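Local coordinates for protein HTH-type transcriptional regulator cbl (Escherichia coli K12, PDB 2FYI) that regulates transcription as a LysR-family DNA-binding protein, possibly as an accessory regulator of the cys regulon, and is represented here by its cofactor-binding domain, at residues A[85-90]-A[189-194]; A[116-121]-A[163-168]; A[14-19]-A[203-208]; A[10-15]-A[41-46]; A[58-63]-A[74-79]. One frame throughout, in Å; residues are numbered along the deposited sequence.

Contact 1: residues A[85-90]-A[189-194]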
# COMPACT_ATOMS: atom_id res chain seq x y z
N PHE A 85 7.76 -19.46 -3.67
CA PHE A 85 6.62 -20.27 -4.09
C PHE A 85 5.97 -19.64 -5.32
O PHE A 85 6.31 -18.51 -5.70
CB PHE A 85 5.60 -20.43 -2.97
CG PHE A 85 5.06 -19.13 -2.49
CD1 PHE A 85 4.00 -18.52 -3.15
CD2 PHE A 85 5.66 -18.47 -1.41
CE1 PHE A 85 3.51 -17.29 -2.72
CE2 PHE A 85 5.18 -17.22 -0.97
CZ PHE A 85 4.10 -16.62 -1.64
N ARG A 86 5.06 -20.37 -5.96
CA ARG A 86 4.29 -19.82 -7.09
C ARG A 86 2.85 -19.46 -6.77
O ARG A 86 2.26 -19.97 -5.84
CB ARG A 86 4.38 -20.70 -8.32
CG ARG A 86 5.77 -20.70 -8.82
CD ARG A 86 6.09 -21.98 -9.49
NE ARG A 86 6.16 -21.78 -10.94
CZ ARG A 86 5.16 -21.97 -11.80
NH1 ARG A 86 3.94 -22.40 -11.41
NH2 ARG A 86 5.39 -21.73 -13.09
N TRP A 87 2.31 -18.51 -7.54
CA TRP A 87 0.97 -18.01 -7.28
C TRP A 87 0.31 -17.44 -8.51
O TRP A 87 0.99 -17.05 -9.47
CB TRP A 87 1.01 -16.95 -6.22
CG TRP A 87 1.77 -15.76 -6.60
CD1 TRP A 87 3.09 -15.54 -6.40
CD2 TRP A 87 1.25 -14.56 -7.21
NE1 TRP A 87 3.44 -14.29 -6.84
CE2 TRP A 87 2.33 -13.66 -7.34
CE3 TRP A 87 -0.02 -14.17 -7.66
CZ2 TRP A 87 2.17 -12.38 -7.90
CZ3 TRP A 87 -0.17 -12.90 -8.21
CH2 TRP A 87 0.92 -12.02 -8.33
N HIS A 88 -1.02 -17.38 -8.46
CA HIS A 88 -1.83 -16.94 -9.58
C HIS A 88 -2.76 -15.82 -9.19
O HIS A 88 -3.14 -15.68 -8.02
CB HIS A 88 -2.73 -18.06 -10.04
CG HIS A 88 -2.04 -19.11 -10.83
ND1 HIS A 88 -1.98 -19.09 -12.21
CD2 HIS A 88 -1.39 -20.24 -10.45
CE1 HIS A 88 -1.32 -20.14 -12.65
NE2 HIS A 88 -0.95 -20.86 -11.60
N HIS A 89 -3.19 -15.05 -10.18
CA HIS A 89 -4.23 -14.07 -9.92
C HIS A 89 -5.59 -14.72 -9.87
O HIS A 89 -5.86 -15.71 -10.57
CB HIS A 89 -4.26 -13.02 -11.01
CG HIS A 89 -3.05 -12.16 -11.05
ND1 HIS A 89 -2.08 -12.28 -12.02
CD2 HIS A 89 -2.65 -11.16 -10.23
CE1 HIS A 89 -1.13 -11.39 -11.79
NE2 HIS A 89 -1.46 -10.70 -10.72
N SER A 90 -6.47 -14.17 -9.06
CA SER A 90 -7.84 -14.58 -9.21
C SER A 90 -8.78 -13.38 -9.35
O SER A 90 -8.36 -12.22 -9.30
CB SER A 90 -8.24 -15.61 -8.15
OG SER A 90 -8.36 -15.04 -6.87
N ASN A 189 2.94 -16.69 -11.29
CA ASN A 189 4.03 -15.79 -10.91
C ASN A 189 4.91 -16.47 -9.88
O ASN A 189 4.54 -17.50 -9.32
CB ASN A 189 3.44 -14.53 -10.28
CG ASN A 189 2.40 -13.89 -11.16
OD1 ASN A 189 2.73 -13.15 -12.09
ND2 ASN A 189 1.14 -14.19 -10.89
N THR A 190 6.06 -15.90 -9.62
CA THR A 190 6.94 -16.46 -8.61
C THR A 190 7.37 -15.41 -7.63
O THR A 190 7.60 -14.25 -8.01
CB THR A 190 8.20 -17.00 -9.21
OG1 THR A 190 7.87 -17.96 -10.19
CG2 THR A 190 9.02 -17.63 -8.13
N VAL A 191 7.50 -15.78 -6.37
CA VAL A 191 7.99 -14.84 -5.39
C VAL A 191 9.42 -15.21 -5.12
O VAL A 191 9.70 -16.36 -4.80
CB VAL A 191 7.25 -14.90 -4.09
CG1 VAL A 191 7.85 -13.88 -3.18
CG2 VAL A 191 5.82 -14.61 -4.31
N TRP A 192 10.32 -14.24 -5.24
CA TRP A 192 11.74 -14.46 -5.08
C TRP A 192 12.27 -13.96 -3.77
O TRP A 192 11.79 -12.95 -3.20
CB TRP A 192 12.51 -13.78 -6.19
CG TRP A 192 12.08 -14.22 -7.54
CD1 TRP A 192 11.12 -13.64 -8.32
CD2 TRP A 192 12.60 -15.32 -8.28
NE1 TRP A 192 11.00 -14.34 -9.50
CE2 TRP A 192 11.90 -15.37 -9.51
CE3 TRP A 192 13.59 -16.27 -8.03
CZ2 TRP A 192 12.15 -16.30 -10.48
CZ3 TRP A 192 13.85 -17.23 -9.02
CH2 TRP A 192 13.12 -17.23 -10.23
N LEU A 193 13.28 -14.68 -3.30
CA LEU A 193 14.06 -14.29 -2.18
C LEU A 193 15.40 -13.93 -2.78
O LEU A 193 16.03 -14.77 -3.44
CB LEU A 193 14.23 -15.49 -1.30
CG LEU A 193 12.93 -16.06 -0.76
CD1 LEU A 193 13.02 -17.58 -0.68
CD2 LEU A 193 12.60 -15.43 0.60
N GLY A 194 15.83 -12.68 -2.60
CA GLY A 194 17.10 -12.22 -3.15
C GLY A 194 18.13 -11.82 -2.10
O GLY A 194 17.78 -11.37 -1.01
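The pair of antiparallel strands running between the two lobes of this LysR cofactor-binding domain is joined here, with Trp87 and Asn189 facing each other as a hydrogen-bonded pair. Their backbones exchange two bonds, Asn189 N to Trp87 O at 2.7 Å and Trp87 N to Asn189 O at 3.0 Å. Trp87 O also receives Asn189 ND2 at 3.2 Å, from above the carbonyl plane, so one oxygen takes both the main-chain and the side-chain N-H of the same residue. The amide is thereby drawn back over the indole, its plane 31° from that of the ring. Asn189 CB lies 3.6 Å from the centroid of the Trp87 five-membered ring, over its face, while ND2 approaches CZ3. Trp87 can meet its partner in this way because CG sits between its backbone N and carbonyl carbon (chi1 63°). Its NE1 is bonded to Ser70 OG, outside the pair. Two residues along, beyond the Arg86/Thr190 pair, Val191 N donates to Phe85 O at 3.1 Å. Val191 CG2 is shared by two aromatic neighbours, lying 4.2 Å from the Phe85 ring centroid over the face and 3.6 Å from Trp87 CD1. A small branched side chain suits this site between two rings. Arg86 and Thr190 carry their side chains on the other face of the sheet. Two antiparallel connecting strands like these are characteristic of the hinge in folds related to periplasmic binding proteins.

Contact 2: residues A[116-121]-A[163-168]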
# COMPACT_ATOMS: atom_id res chain seq x y z
N ILE A 116 -9.96 -3.37 -11.93
CA ILE A 116 -9.25 -2.75 -10.85
C ILE A 116 -8.13 -3.70 -10.54
O ILE A 116 -8.35 -4.80 -10.07
CB ILE A 116 -10.13 -2.59 -9.63
CG1 ILE A 116 -11.42 -1.90 -9.99
CG2 ILE A 116 -9.41 -1.81 -8.54
CD1 ILE A 116 -12.38 -1.99 -8.88
N THR A 117 -6.92 -3.27 -10.84
CA THR A 117 -5.80 -4.18 -10.69
C THR A 117 -4.49 -3.45 -10.43
O THR A 117 -4.48 -2.22 -10.33
CB THR A 117 -5.67 -5.11 -11.88
OG1 THR A 117 -4.93 -6.25 -11.47
CG2 THR A 117 -4.97 -4.45 -13.02
N TYR A 118 -3.41 -4.22 -10.30
CA TYR A 118 -2.11 -3.64 -9.96
C TYR A 118 -1.58 -2.78 -11.08
O TYR A 118 -1.84 -3.02 -12.23
CB TYR A 118 -1.11 -4.75 -9.64
CG TYR A 118 -1.62 -5.68 -8.58
CD1 TYR A 118 -1.99 -6.98 -8.91
CD2 TYR A 118 -1.77 -5.25 -7.27
CE1 TYR A 118 -2.49 -7.84 -7.96
CE2 TYR A 118 -2.27 -6.10 -6.31
CZ TYR A 118 -2.63 -7.40 -6.67
OH TYR A 118 -3.12 -8.28 -5.73
N ARG A 119 -0.80 -1.77 -10.73
CA ARG A 119 -0.18 -0.95 -11.72
C ARG A 119 0.95 -1.74 -12.42
O ARG A 119 1.40 -2.74 -11.91
CB ARG A 119 0.39 0.26 -11.02
CG ARG A 119 1.87 0.19 -10.94
CD ARG A 119 2.44 1.01 -9.84
NE ARG A 119 2.09 2.42 -9.91
CZ ARG A 119 2.80 3.35 -9.29
NH1 ARG A 119 3.88 2.97 -8.63
NH2 ARG A 119 2.45 4.62 -9.34
N GLN A 120 1.40 -1.30 -13.58
CA GLN A 120 2.43 -2.03 -14.32
C GLN A 120 3.67 -2.08 -13.50
O GLN A 120 4.01 -1.11 -12.85
CB GLN A 120 2.78 -1.34 -15.63
CG GLN A 120 1.57 -0.82 -16.35
CD GLN A 120 1.74 -0.86 -17.85
OE1 GLN A 120 2.45 -0.03 -18.43
NE2 GLN A 120 1.10 -1.82 -18.48
N GLY A 121 4.35 -3.22 -13.55
CA GLY A 121 5.59 -3.41 -12.83
C GLY A 121 5.42 -4.12 -11.51
O GLY A 121 6.41 -4.51 -10.88
N LEU A 163 -8.64 -7.94 -10.36
CA LEU A 163 -7.69 -9.05 -10.49
C LEU A 163 -6.72 -8.95 -9.33
O LEU A 163 -5.99 -7.96 -9.22
CB LEU A 163 -6.98 -8.99 -11.83
CG LEU A 163 -7.92 -9.52 -12.92
CD1 LEU A 163 -7.42 -9.22 -14.29
CD2 LEU A 163 -8.10 -11.01 -12.79
N VAL A 164 -6.75 -9.92 -8.43
CA VAL A 164 -5.88 -9.89 -7.25
C VAL A 164 -5.12 -11.19 -7.09
O VAL A 164 -5.61 -12.25 -7.44
CB VAL A 164 -6.67 -9.67 -5.96
CG1 VAL A 164 -7.31 -8.35 -5.98
CG2 VAL A 164 -7.73 -10.73 -5.80
N ALA A 165 -3.90 -11.09 -6.56
CA ALA A 165 -3.14 -12.23 -6.08
C ALA A 165 -4.03 -13.19 -5.28
O ALA A 165 -4.73 -12.74 -4.39
CB ALA A 165 -2.01 -11.73 -5.22
N GLU A 166 -4.00 -14.49 -5.56
CA GLU A 166 -4.93 -15.39 -4.87
C GLU A 166 -4.75 -15.42 -3.33
O GLU A 166 -5.70 -15.63 -2.58
CB GLU A 166 -4.85 -16.80 -5.44
CG GLU A 166 -3.44 -17.41 -5.33
CD GLU A 166 -3.32 -18.88 -5.81
OE1 GLU A 166 -2.20 -19.27 -6.22
OE2 GLU A 166 -4.32 -19.62 -5.79
N GLN A 167 -3.53 -15.19 -2.87
CA GLN A 167 -3.17 -15.28 -1.45
C GLN A 167 -3.72 -14.16 -0.56
O GLN A 167 -3.63 -14.23 0.65
CB GLN A 167 -1.68 -15.21 -1.46
CG GLN A 167 -1.38 -15.38 -2.91
CD GLN A 167 -0.23 -14.58 -3.37
OE1 GLN A 167 0.52 -14.00 -2.60
NE2 GLN A 167 -0.03 -14.58 -4.65
N SER A 168 -4.30 -13.13 -1.17
CA SER A 168 -4.81 -11.99 -0.44
C SER A 168 -6.19 -12.23 0.09
O SER A 168 -6.74 -11.41 0.77
CB SER A 168 -4.82 -10.76 -1.32
OG SER A 168 -5.52 -11.03 -2.49
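Tyr118 OH is gripped by two groups: Ala165 N donates to it at 3.0 Å, arriving at the edge of the ring near its plane, and Ser148 OG is a second hydrogen-bond partner. With CG set beside the backbone N (chi1 -53°), the ring spans from the end of strand 115-118 to the end of strand 161-165. A phenylalanine in its place would probably leave Ala165 N and Ser148 OG without this shared mate in a buried setting. Two residues back along each strand, Leu163 N donates to Ile116 O at 3.2 Å. Thr117 OG1, placed anti to its own backbone N (chi1 -158°), donates to Leu163 O at 3.0 Å, tilted from the carbonyl plane. Threonine suits the spot because its hydroxyl takes up a strand carbonyl. These two strands are parallel neighbours in the sheet of one lobe. Strand 141-145 flanks 115-118 on its other side, strand 79-94 borders 161-165, and Ile128 of helix 125-134 packs on both Thr117 and Leu163.

Contact 3: residues A[14-19]-A[203-208]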
# COMPACT_ATOMS: atom_id res chain seq x y z
N GLY A 14 21.49 -9.79 16.66
CA GLY A 14 21.82 -8.83 15.61
C GLY A 14 20.55 -8.26 15.01
O GLY A 14 19.45 -8.49 15.51
N VAL A 15 20.69 -7.52 13.93
CA VAL A 15 19.53 -6.96 13.30
C VAL A 15 19.36 -7.59 11.92
O VAL A 15 20.28 -7.56 11.10
CB VAL A 15 19.67 -5.45 13.17
CG1 VAL A 15 18.37 -4.86 12.64
CG2 VAL A 15 20.07 -4.83 14.49
N LEU A 16 18.19 -8.16 11.66
CA LEU A 16 17.90 -8.66 10.33
C LEU A 16 16.98 -7.68 9.63
O LEU A 16 15.88 -7.44 10.10
CB LEU A 16 17.21 -10.01 10.42
CG LEU A 16 16.70 -10.56 9.09
CD1 LEU A 16 17.85 -10.84 8.16
CD2 LEU A 16 15.92 -11.81 9.35
N THR A 17 17.42 -7.10 8.52
CA THR A 17 16.55 -6.20 7.80
C THR A 17 16.00 -6.87 6.53
O THR A 17 16.76 -7.29 5.66
CB THR A 17 17.26 -4.87 7.47
OG1 THR A 17 17.59 -4.19 8.68
CG2 THR A 17 16.35 -3.97 6.66
N ILE A 18 14.68 -6.95 6.42
CA ILE A 18 14.03 -7.52 5.25
C ILE A 18 13.27 -6.43 4.51
O ILE A 18 12.55 -5.66 5.13
CB ILE A 18 13.03 -8.58 5.65
CG1 ILE A 18 13.81 -9.81 6.11
CG2 ILE A 18 12.04 -8.87 4.50
CD1 ILE A 18 13.00 -10.72 7.02
N ALA A 19 13.46 -6.36 3.20
CA ALA A 19 12.75 -5.41 2.39
C ALA A 19 11.75 -6.18 1.54
O ALA A 19 12.08 -7.22 0.95
CB ALA A 19 13.70 -4.62 1.54
N ASN A 203 24.76 -15.58 10.50
CA ASN A 203 24.19 -16.93 10.43
C ASN A 203 22.68 -16.94 10.24
O ASN A 203 22.14 -17.76 9.48
CB ASN A 203 24.59 -17.77 11.65
CG ASN A 203 24.09 -17.18 12.96
OD1 ASN A 203 24.37 -16.03 13.29
ND2 ASN A 203 23.33 -17.98 13.72
N TYR A 204 21.99 -16.02 10.92
CA TYR A 204 20.53 -15.97 10.87
C TYR A 204 19.91 -15.61 9.50
O TYR A 204 18.75 -15.96 9.22
CB TYR A 204 19.96 -15.11 11.99
CG TYR A 204 20.48 -13.71 12.03
CD1 TYR A 204 21.33 -13.29 13.06
CD2 TYR A 204 20.14 -12.79 11.04
CE1 TYR A 204 21.82 -11.96 13.12
CE2 TYR A 204 20.63 -11.45 11.07
CZ TYR A 204 21.46 -11.05 12.12
OH TYR A 204 21.94 -9.74 12.16
N VAL A 205 20.66 -14.90 8.64
CA VAL A 205 20.13 -14.56 7.32
C VAL A 205 20.06 -15.87 6.58
O VAL A 205 19.04 -16.17 5.96
CB VAL A 205 21.08 -13.63 6.53
CG1 VAL A 205 20.60 -13.42 5.08
CG2 VAL A 205 21.28 -12.32 7.26
N TRP A 206 21.13 -16.66 6.66
CA TRP A 206 21.18 -17.93 5.93
C TRP A 206 20.03 -18.82 6.38
O TRP A 206 19.36 -19.46 5.57
CB TRP A 206 22.52 -18.64 6.10
CG TRP A 206 23.69 -17.86 5.63
CD1 TRP A 206 24.76 -17.42 6.39
CD2 TRP A 206 23.94 -17.43 4.30
NE1 TRP A 206 25.67 -16.75 5.60
CE2 TRP A 206 25.18 -16.73 4.31
CE3 TRP A 206 23.25 -17.55 3.09
CZ2 TRP A 206 25.73 -16.16 3.15
CZ3 TRP A 206 23.79 -16.98 1.95
CH2 TRP A 206 25.02 -16.30 1.98
N ARG A 207 19.77 -18.83 7.69
CA ARG A 207 18.67 -19.61 8.19
C ARG A 207 17.30 -19.15 7.72
O ARG A 207 16.46 -19.96 7.39
CB ARG A 207 18.68 -19.69 9.70
CG ARG A 207 17.69 -20.75 10.13
CD ARG A 207 18.24 -22.15 9.79
NE ARG A 207 19.08 -22.59 10.91
CZ ARG A 207 18.63 -23.29 11.95
NH1 ARG A 207 17.34 -23.67 11.98
NH2 ARG A 207 19.45 -23.64 12.94
N PHE A 208 17.07 -17.84 7.69
CA PHE A 208 15.78 -17.33 7.27
C PHE A 208 15.37 -17.89 5.92
O PHE A 208 14.22 -18.26 5.71
CB PHE A 208 15.80 -15.82 7.17
CG PHE A 208 14.46 -15.22 6.88
CD1 PHE A 208 13.64 -14.80 7.90
CD2 PHE A 208 14.00 -15.11 5.57
CE1 PHE A 208 12.38 -14.27 7.62
CE2 PHE A 208 12.73 -14.57 5.29
CZ PHE A 208 11.93 -14.15 6.32
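Leu16 sits among Tyr204, Val205 and Phe208, where helix 203-212 packs against strand 14-20 in the layered alpha/beta fold of one lobe. The axes of segments 14-19 and 203-208 are 9.3 Å apart and cross at -40°. Because side chains alternate along a strand, Leu16 and Ile18 both point to the helix. Leucine suits the hollow because its branches diverge: CD1 touches Val205 CG2 at 3.8 Å and CD2 meets Phe208 CD1 at 4.0 Å. Leu16 CB touches Tyr204 CE2 at 3.8 Å, the two side chains sliding past each other in opposite directions. Phe208 projects further down the strand, its CG anti to the backbone N (chi1 -174°), and there Ile18 CD1 presses over one face of the ring, 4.0 Å from the centroid. Helix 29-39 and Ile66 of strand 66-69 also pack on Leu16 and Phe208, completing the apolar layer. At the N-terminal end of the strand segment, a CB on Gly14 would fall on Tyr204 OH, so glycine suits the spot. There Tyr204 OH makes a weak hydrogen bond of 2.9 Å to Val15 O.

Contact 4: residues A[10-15]-A[41-46]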
# COMPACT_ATOMS: atom_id res chain seq x y z
N ASN A 10 19.74 -19.72 20.88
CA ASN A 10 19.10 -18.92 21.92
C ASN A 10 19.63 -17.52 22.09
O ASN A 10 18.89 -16.61 22.46
CB ASN A 10 19.26 -19.62 23.26
CG ASN A 10 17.96 -20.14 23.79
OD1 ASN A 10 16.87 -19.77 23.31
ND2 ASN A 10 18.05 -21.02 24.80
N ASP A 11 20.93 -17.35 21.88
CA ASP A 11 21.60 -16.10 22.18
C ASP A 11 22.18 -15.45 20.93
O ASP A 11 22.95 -14.49 21.02
CB ASP A 11 22.72 -16.34 23.18
CG ASP A 11 22.27 -17.19 24.33
OD1 ASP A 11 21.58 -16.64 25.22
OD2 ASP A 11 22.58 -18.41 24.35
N THR A 12 21.81 -15.99 19.78
CA THR A 12 22.17 -15.35 18.53
C THR A 12 21.55 -13.97 18.54
O THR A 12 20.42 -13.79 18.94
CB THR A 12 21.68 -16.16 17.33
OG1 THR A 12 22.42 -17.38 17.26
CG2 THR A 12 21.91 -15.40 16.05
N SER A 13 22.32 -12.99 18.12
CA SER A 13 21.85 -11.61 18.22
C SER A 13 22.30 -10.79 17.00
O SER A 13 23.35 -11.09 16.38
CB SER A 13 22.32 -10.99 19.56
OG SER A 13 22.94 -9.71 19.43
N GLY A 14 21.49 -9.79 16.66
CA GLY A 14 21.82 -8.83 15.61
C GLY A 14 20.55 -8.26 15.01
O GLY A 14 19.45 -8.49 15.51
N VAL A 15 20.69 -7.52 13.93
CA VAL A 15 19.53 -6.96 13.30
C VAL A 15 19.36 -7.59 11.92
O VAL A 15 20.28 -7.56 11.10
CB VAL A 15 19.67 -5.45 13.17
CG1 VAL A 15 18.37 -4.86 12.64
CG2 VAL A 15 20.07 -4.83 14.49
N PRO A 41 15.06 -15.83 19.18
CA PRO A 41 14.43 -14.86 20.05
C PRO A 41 15.28 -13.61 20.28
O PRO A 41 14.72 -12.56 20.50
CB PRO A 41 14.27 -15.63 21.35
CG PRO A 41 15.31 -16.63 21.31
CD PRO A 41 15.36 -17.07 19.89
N GLU A 42 16.59 -13.70 20.23
CA GLU A 42 17.41 -12.52 20.48
C GLU A 42 17.81 -11.73 19.24
O GLU A 42 18.61 -10.81 19.33
CB GLU A 42 18.67 -12.90 21.25
CG GLU A 42 18.36 -13.45 22.59
CD GLU A 42 17.92 -12.38 23.56
OE1 GLU A 42 18.81 -11.92 24.33
OE2 GLU A 42 16.71 -12.00 23.55
N VAL A 43 17.31 -12.07 18.07
CA VAL A 43 17.66 -11.26 16.93
C VAL A 43 16.53 -10.30 16.61
O VAL A 43 15.36 -10.69 16.45
CB VAL A 43 17.97 -12.06 15.69
CG1 VAL A 43 17.95 -11.14 14.47
CG2 VAL A 43 19.31 -12.73 15.86
N ARG A 44 16.90 -9.03 16.52
CA ARG A 44 15.96 -7.97 16.15
C ARG A 44 15.61 -8.00 14.66
O ARG A 44 16.49 -7.97 13.77
CB ARG A 44 16.54 -6.62 16.56
CG ARG A 44 15.87 -5.43 15.96
CD ARG A 44 16.56 -4.15 16.44
NE ARG A 44 15.96 -2.98 15.78
CZ ARG A 44 15.26 -2.03 16.39
NH1 ARG A 44 14.75 -1.04 15.67
NH2 ARG A 44 15.09 -2.05 17.70
N LEU A 45 14.32 -8.07 14.39
CA LEU A 45 13.83 -8.16 13.04
C LEU A 45 13.27 -6.80 12.60
O LEU A 45 12.40 -6.28 13.24
CB LEU A 45 12.72 -9.20 13.02
CG LEU A 45 12.07 -9.31 11.66
CD1 LEU A 45 13.05 -9.95 10.67
CD2 LEU A 45 10.86 -10.18 11.78
N GLU A 46 13.76 -6.22 11.50
CA GLU A 46 13.18 -4.99 10.95
C GLU A 46 12.68 -5.18 9.52
O GLU A 46 13.34 -5.88 8.72
CB GLU A 46 14.19 -3.87 10.90
CG GLU A 46 14.70 -3.43 12.23
CD GLU A 46 15.99 -2.60 12.10
OE1 GLU A 46 16.47 -2.43 10.93
OE2 GLU A 46 16.54 -2.15 13.16
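Val15 and Arg44 lie side by side across two parallel strands, 14-20 and 43-49, linked by a beta-alpha-beta crossover that runs through helices 22-27 and 29-39. Arg44 starts with CG anti to its backbone N (chi1 165°) and stays extended to NE; it passes its CD by Val15 CG2 and carries the guanidinium on to Glu46. There Arg44 NE donates in the guanidinium plane to Glu46 OE2 at 2.8 Å, meeting the carboxylate oxygen's anti lone pair. Val15 CG1 fills the space beside this salt bridge, near Glu46 CD. A long arginine can thus reach both Glu46 and Asp140 of the second subunit. On the opposite face Val43, buried, divides its methyls: CG2 packs against Thr12 CG2 at 3.7 Å and CG1 lies against Gly14 O. A beta-branched residue suits a strand position with neighbours along both branches. Before the strands begin, Glu42 CG, beside its backbone N (chi1 -63°), lies by Asn10 O, and the bend at chi2 leads the carboxylate away. The backbones themselves are tied where Arg44 N meets Gly14 O at 2.8 Å, nearly along the C=O axis.

Contact 5: residues A[58-63]-A[74-79]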
# COMPACT_ATOMS: atom_id res chain seq x y z
N LEU A 58 17.93 -1.34 -2.30
CA LEU A 58 18.32 -1.51 -0.91
C LEU A 58 19.26 -2.69 -0.79
O LEU A 58 20.19 -2.67 -0.00
CB LEU A 58 17.11 -1.70 -0.00
CG LEU A 58 16.15 -0.50 0.12
CD1 LEU A 58 14.89 -1.01 0.72
CD2 LEU A 58 16.72 0.62 0.95
N LEU A 59 19.03 -3.73 -1.58
CA LEU A 59 19.92 -4.87 -1.53
C LEU A 59 21.27 -4.49 -2.08
O LEU A 59 22.28 -4.83 -1.47
CB LEU A 59 19.35 -6.05 -2.30
CG LEU A 59 18.29 -6.91 -1.63
CD1 LEU A 59 17.90 -8.06 -2.54
CD2 LEU A 59 18.81 -7.44 -0.33
N GLN A 60 21.32 -3.79 -3.20
CA GLN A 60 22.59 -3.38 -3.78
C GLN A 60 23.41 -2.58 -2.78
O GLN A 60 24.61 -2.76 -2.70
CB GLN A 60 22.40 -2.57 -5.06
CG GLN A 60 21.63 -3.34 -6.18
CD GLN A 60 20.92 -2.41 -7.21
OE1 GLN A 60 21.39 -1.29 -7.49
NE2 GLN A 60 19.77 -2.88 -7.77
N ASN A 61 22.76 -1.72 -2.00
CA ASN A 61 23.42 -0.86 -1.02
C ASN A 61 23.72 -1.49 0.32
O ASN A 61 24.34 -0.87 1.16
CB ASN A 61 22.51 0.32 -0.71
CG ASN A 61 22.28 1.20 -1.91
OD1 ASN A 61 23.10 1.23 -2.83
ND2 ASN A 61 21.14 1.91 -1.92
N GLY A 62 23.24 -2.70 0.56
CA GLY A 62 23.38 -3.29 1.88
C GLY A 62 22.46 -2.71 2.94
O GLY A 62 22.54 -3.07 4.08
N GLU A 63 21.57 -1.81 2.55
CA GLU A 63 20.53 -1.30 3.46
C GLU A 63 19.53 -2.35 3.89
O GLU A 63 18.79 -2.13 4.86
CB GLU A 63 19.73 -0.17 2.81
CG GLU A 63 20.51 1.04 2.44
CD GLU A 63 21.26 1.59 3.63
OE1 GLU A 63 20.75 1.47 4.77
OE2 GLU A 63 22.38 2.12 3.44
N SER A 74 15.10 -11.54 -10.00
CA SER A 74 15.77 -12.66 -10.63
C SER A 74 16.46 -12.23 -11.91
O SER A 74 17.10 -13.03 -12.57
CB SER A 74 14.81 -13.80 -10.87
OG SER A 74 13.85 -13.40 -11.80
N ASN A 75 16.35 -10.95 -12.25
CA ASN A 75 16.97 -10.47 -13.47
C ASN A 75 17.95 -9.34 -13.26
O ASN A 75 18.28 -8.62 -14.19
CB ASN A 75 15.90 -10.13 -14.51
CG ASN A 75 15.48 -11.35 -15.32
OD1 ASN A 75 14.47 -11.32 -16.03
ND2 ASN A 75 16.26 -12.44 -15.22
N ASP A 76 18.46 -9.22 -12.05
CA ASP A 76 19.42 -8.18 -11.78
C ASP A 76 20.80 -8.81 -11.64
O ASP A 76 21.00 -9.69 -10.80
CB ASP A 76 19.03 -7.45 -10.51
CG ASP A 76 19.94 -6.26 -10.21
OD1 ASP A 76 21.15 -6.25 -10.60
OD2 ASP A 76 19.40 -5.33 -9.54
N PRO A 77 21.75 -8.35 -12.46
CA PRO A 77 23.10 -8.88 -12.46
C PRO A 77 23.75 -8.81 -11.08
O PRO A 77 24.66 -9.59 -10.79
CB PRO A 77 23.85 -7.93 -13.41
CG PRO A 77 22.82 -7.37 -14.29
CD PRO A 77 21.57 -7.26 -13.43
N GLN A 78 23.32 -7.89 -10.24
CA GLN A 78 23.98 -7.76 -8.94
C GLN A 78 23.29 -8.49 -7.81
O GLN A 78 23.72 -8.43 -6.67
CB GLN A 78 24.11 -6.32 -8.54
CG GLN A 78 25.19 -5.59 -9.23
CD GLN A 78 25.08 -4.12 -8.94
OE1 GLN A 78 24.05 -3.63 -8.38
NE2 GLN A 78 26.13 -3.37 -9.30
N LEU A 79 22.20 -9.16 -8.11
CA LEU A 79 21.57 -9.95 -7.08
C LEU A 79 21.54 -11.42 -7.46
O LEU A 79 21.85 -11.78 -8.58
CB LEU A 79 20.15 -9.43 -6.79
CG LEU A 79 20.04 -7.94 -6.48
CD1 LEU A 79 18.59 -7.62 -6.32
CD2 LEU A 79 20.84 -7.54 -5.24
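Leu59 and Leu79 make the tight half of this contact, crossing at about a right angle on the buried side of helix 52-61. Leu79 CD2 comes within 3.6 Å of Leu59 CB, and its CD1 lies 3.9 Å from Leu59 CD1. Ala56, earlier in the helix, also touches Leu79, so apolar side chains suit both positions. Here the last turn of the helix, closed at Gly62 by a Schellman motif, faces the loop that leads into strand 79-94. That loop is shaped by a type I turn from Asp76 to Leu79 and by an Asx turn in which Asp76 OD1 accepts from Gln78 N at 2.7 Å. Towards solvent the packing is looser and polar. Gln60, long enough to cross to the loop and extended beyond CG, lays its CG 3.3 Å from Gln78 OE1, the two amide planes 67° apart, while its NE2 stands 3.0 Å from Asp76 OD2. Shortening Gln60 to an alanine would probably open a gap over Gln78 and leave the Asp76 carboxylate without this amide neighbour.

How the contacts relate
Contacts 2 and 3 are buried, contacts 1 and 5 partly so, and contact 4 lies at the surface. Contacts 3 and 4 share strand 14-20: contact 3 covers one face with apolar side chains and rings, while contact 4 pairs its edge and sends Arg44 to the second subunit. Contacts 1 and 2 meet through neighbouring strands 79-94 and 161-165, where Ser90 N lies 2.7 Å from Val164 O, a probable hydrogen bond. Contacts 2 and 3 lie on opposite sides of the chain's centre, and contact 1, nearest that centre, combines backbone pairing with aromatic packing. Contact 5, a helix end against a loop, depends on side chains and touches both contacts 1 and 3.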